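Side-chain contacts in ferric-siderophore receptor protein (Streptomyces coelicolor, PDB 2X4L), which probably binds ferric siderophores outside the cell membrane and hands them to a transporter for iron uptake: residues A[177-180]-A[181-185]; A[41-44]-A[45-48]. All blocks are in the same frame, centred on the assembly; numbering follows the deposited sequence.

The two contacts lie in separate parts of a periplasmic-binding-protein fold, which has two lobes. Contact 2 comes first along the chain. It spans the loop that leads from strand 38-41, half of a two-stranded antiparallel sheet, into strand 48-51, the middle strand of a five-stranded parallel sheet. Contact 1 follows much later, within helix 173-195, a long helix that probably links the lobes, as in relatives. The centres of contacts 1 and 2 are 30 Å apart. The nearest atoms of contacts 1 and 2 are about 19 Å apart, so they do not touch. Both are at the surface. One ties two turns of a helix together, the other lies in the loop that enters the parallel sheet.

Contact 1: residues A[177-180]-A[181-185]; sequences DAKA and AFDKA
Lys179 and Asp183 form an i to i+4 salt bridge along helix 173-195. This long helix is consistent with the helical backbone that joins the lobes of class III periplasmic binding proteins. The two side chains meet at an oblique angle. Lys179 has CG anti to its own N (chi1 176°), and bends at chi2 and chi4 curl its chain toward the next turn. Its CD and CE run past the carboxylate, with Lys179 CE 3.7 Å from Asp183 OD1. Asp183 swings its carboxylate back toward the preceding turn, its CG lying beside its own N (chi1 -73°). Asp183 OD1 also lies at the edge of the Phe182 ring, in the plane of that ring.

The backbone beneath is regular. Asp183 N donates to Lys179 O at 2.8 Å, so the same two residues are joined twice. Ala181 N to Asp177 O, Phe182 N to Ala178 O and Lys184 N to Ala180 O repeat the pattern. Phe182 is buried. Its ring leads away toward helices 153-165 and 304-320 and meets Tyr304 edge-to-face. Lys179 also touches Trp160 and Tyr304, so its chain borders the packed side of the helix.

At the salt bridge itself, Lys179 NZ is 3.1 Å from Asp183 OD2, which accepts on its syn lone pair; the bond to Asp183 OD1, at 3.2 Å, is weak.

Contact 2: residues A[41-44]-A[45-48]; sequences LDKV and PANI
Leu41 and Pro45 meet in the tightly packed part of this loop, which centres on the buried Pro45. Leu41 CD1 lies 4.0 Å from Pro45 CG, and the side chain and ring meet at about a right angle. Trp29, Val113 and Leu166 also pack on Pro45.

Val44 is exposed. Its CG1 meets the ring at another place, 3.7 Å from Pro45 CD and well away from Leu41. That branch is anti to the Val44 N (chi1 177°), which sets it beside the carbonyl carbon and near the following ring.

The polar part is also more exposed. Lys43 reaches forward over the next residues, bent at chi4, and Lys43 NZ donates to Val44 O at 2.9 Å. It approaches from above the carbonyl plane, 38° out of it, instead of along a lone pair. Lys43 NZ also comes within 3.7 Å of Ala46 CB. Its ion pair with Glu112 is long and weak. Glu112 OE1 takes hydrogen bonds from Ala46 N and Asn47 N, so one carboxylate oxygen fixes the end of the loop.

No hydrogen bond joins 41-44 to 45-48. The arrangement is a proline-containing connection between the antiparallel pair 29-32 and 38-41 and the parallel sheet of a periplasmic-binding-protein lobe.

Contact 1: residues A[177-180]-A[181-185]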
loop_
_atom_site.group_PDB
_atom_site.type_symbol
_atom_site.label_atom_id
_atom_site.label_comp_id
_atom_site.label_asym_id
_atom_site.label_seq_id
_atom_site.Cartn_x
_atom_site.Cartn_y
_atom_site.Cartn_z
ATOM N N ASP A 177 11.284 -18.213 2.394
ATOM C CA ASP A 177 10.393 -18.497 3.532
ATOM C C ASP A 177 9.279 -17.440 3.481
ATOM O O ASP A 177 8.156 -17.719 3.819
ATOM C CB ASP A 177 11.116 -18.319 4.885
ATOM C CG ASP A 177 12.040 -19.493 5.261
ATOM O OD1 ASP A 177 11.920 -20.613 4.729
ATOM O OD2 ASP A 177 12.916 -19.226 6.090
ATOM N N ALA A 178 9.621 -16.205 3.134
ATOM C CA ALA A 178 8.615 -15.200 3.090
ATOM C C ALA A 178 7.521 -15.459 2.056
ATOM O O ALA A 178 6.333 -15.239 2.312
ATOM C CB ALA A 178 9.235 -13.784 2.852
ATOM N N LYS A 179 7.982 -15.920 0.891
ATOM C CA LYS A 179 7.045 -16.247 -0.191
ATOM C C LYS A 179 6.200 -17.451 0.226
ATOM O O LYS A 179 4.957 -17.444 -0.027
ATOM C CB LYS A 179 7.831 -16.508 -1.475
ATOM C CG LYS A 179 6.983 -16.940 -2.619
ATOM C CD LYS A 179 5.807 -16.008 -2.907
ATOM C CE LYS A 179 5.259 -16.181 -4.347
ATOM N NZ LYS A 179 4.830 -17.576 -4.741
ATOM N N ALA A 180 6.783 -18.449 0.884
ATOM C CA ALA A 180 5.994 -19.592 1.317
ATOM C C ALA A 180 4.982 -19.129 2.347
ATOM O O ALA A 180 3.830 -19.638 2.314
ATOM C CB ALA A 180 6.941 -20.622 1.952
ATOM N N ALA A 181 5.366 -18.183 3.250
ATOM C CA ALA A 181 4.427 -17.741 4.278
ATOM C C ALA A 181 3.291 -16.941 3.596
ATOM O O ALA A 181 2.114 -17.064 3.994
ATOM C CB ALA A 181 5.132 -16.898 5.346
ATOM N N PHE A 182 3.593 -16.169 2.554
ATOM C CA PHE A 182 2.549 -15.414 1.869
ATOM C C PHE A 182 1.631 -16.439 1.205
ATOM O O PHE A 182 0.408 -16.250 1.289
ATOM C CB PHE A 182 3.209 -14.586 0.798
ATOM C CG PHE A 182 2.250 -13.836 -0.081
ATOM C CD1 PHE A 182 1.825 -12.564 0.217
ATOM C CD2 PHE A 182 1.853 -14.425 -1.266
ATOM C CE1 PHE A 182 0.912 -11.908 -0.608
ATOM C CE2 PHE A 182 1.005 -13.796 -2.127
ATOM C CZ PHE A 182 0.536 -12.496 -1.853
ATOM N N ASP A 183 2.172 -17.497 0.560
ATOM C CA ASP A 183 1.266 -18.415 -0.137
ATOM C C ASP A 183 0.374 -19.117 0.873
ATOM O O ASP A 183 -0.833 -19.388 0.576
ATOM C CB ASP A 183 2.093 -19.442 -0.905
ATOM C CG ASP A 183 2.774 -18.862 -2.170
ATOM O OD1 ASP A 183 2.438 -17.761 -2.599
ATOM O OD2 ASP A 183 3.673 -19.571 -2.692
ATOM N N LYS A 184 0.922 -19.416 2.067
ATOM C CA LYS A 184 0.163 -20.052 3.140
ATOM C C LYS A 184 -0.972 -19.111 3.612
ATOM O O LYS A 184 -2.125 -19.585 3.844
ATOM C CB LYS A 184 1.111 -20.510 4.270
ATOM C CG LYS A 184 0.329 -21.133 5.380
ATOM C CD LYS A 184 1.316 -21.670 6.423
ATOM C CE LYS A 184 0.624 -22.391 7.584
ATOM N NZ LYS A 184 1.714 -23.078 8.457
ATOM N N ALA A 185 -0.671 -17.835 3.770
ATOM C CA ALA A 185 -1.675 -16.896 4.246
ATOM C C ALA A 185 -2.707 -16.677 3.176
ATOM O O ALA A 185 -3.879 -16.437 3.525
ATOM C CB ALA A 185 -1.007 -15.550 4.596
#

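Contact 2: residues A[41-44]-A[45-48]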
loop_
_atom_site.group_PDB
_atom_site.type_symbol
_atom_site.label_atom_id
_atom_site.label_comp_id
_atom_site.label_asym_id
_atom_site.label_seq_id
_atom_site.Cartn_x
_atom_site.Cartn_y
_atom_site.Cartn_z
ATOM N N LEU A 41 21.933 1.222 -16.872
ATOM C CA LEU A 41 23.096 1.961 -16.275
ATOM C C LEU A 41 24.294 1.085 -16.398
ATOM O O LEU A 41 24.187 -0.131 -16.529
ATOM C CB LEU A 41 22.819 2.283 -14.795
ATOM C CG LEU A 41 21.533 3.112 -14.570
ATOM C CD1 LEU A 41 21.374 3.351 -13.088
ATOM C CD2 LEU A 41 21.555 4.428 -15.395
ATOM N N ASP A 42 25.460 1.692 -16.350
ATOM C CA ASP A 42 26.659 0.915 -16.570
ATOM C C ASP A 42 26.984 0.091 -15.329
ATOM O O ASP A 42 27.773 -0.872 -15.402
ATOM C CB ASP A 42 27.779 1.895 -16.830
ATOM C CG ASP A 42 27.857 2.318 -18.274
ATOM O OD1 ASP A 42 26.904 2.081 -19.030
ATOM O OD2 ASP A 42 28.909 2.839 -18.695
ATOM N N LYS A 43 26.434 0.489 -14.173
ATOM C CA LYS A 43 26.649 -0.311 -12.978
ATOM C C LYS A 43 25.345 -0.369 -12.254
ATOM O O LYS A 43 24.511 0.505 -12.488
ATOM C CB LYS A 43 27.675 0.316 -12.079
ATOM C CG LYS A 43 27.331 1.691 -11.673
ATOM C CD LYS A 43 28.379 2.211 -10.634
ATOM C CE LYS A 43 27.772 3.237 -9.673
ATOM N NZ LYS A 43 26.646 2.606 -8.858
ATOM N N VAL A 44 25.217 -1.309 -11.310
ATOM C CA VAL A 44 24.036 -1.395 -10.465
ATOM C C VAL A 44 24.008 -0.147 -9.597
ATOM O O VAL A 44 25.012 0.181 -8.945
ATOM C CB VAL A 44 24.067 -2.676 -9.561
ATOM C CG1 VAL A 44 22.884 -2.714 -8.630
ATOM C CG2 VAL A 44 24.048 -3.941 -10.452
ATOM N N PRO A 45 22.869 0.573 -9.551
ATOM C CA PRO A 45 22.894 1.858 -8.742
ATOM C C PRO A 45 23.129 1.605 -7.269
ATOM O O PRO A 45 22.458 0.760 -6.668
ATOM C CB PRO A 45 21.528 2.482 -8.987
ATOM C CG PRO A 45 20.649 1.409 -9.619
ATOM C CD PRO A 45 21.595 0.336 -10.247
ATOM N N ALA A 46 24.077 2.324 -6.723
ATOM C CA ALA A 46 24.444 2.301 -5.360
ATOM C C ALA A 46 23.591 3.336 -4.622
ATOM O O ALA A 46 23.364 3.168 -3.415
ATOM C CB ALA A 46 25.894 2.709 -5.276
ATOM N N ASN A 47 23.179 4.427 -5.311
ATOM C CA ASN A 47 22.455 5.562 -4.594
ATOM C C ASN A 47 21.034 5.619 -5.060
ATOM O O ASN A 47 20.692 6.341 -6.012
ATOM C CB ASN A 47 23.140 6.895 -4.906
ATOM C CG ASN A 47 24.573 6.983 -4.390
ATOM O OD1 ASN A 47 25.049 6.132 -3.635
ATOM N ND2 ASN A 47 25.266 7.972 -4.825
ATOM N N ILE A 48 20.171 4.851 -4.399
ATOM C CA ILE A 48 18.806 4.705 -4.761
ATOM C C ILE A 48 17.982 5.678 -3.900
ATOM O O ILE A 48 18.240 5.809 -2.679
ATOM C CB ILE A 48 18.347 3.234 -4.438
ATOM C CG1 ILE A 48 19.152 2.247 -5.296
ATOM C CG2 ILE A 48 16.817 3.101 -4.684
ATOM C CD1 ILE A 48 18.900 0.814 -4.821
#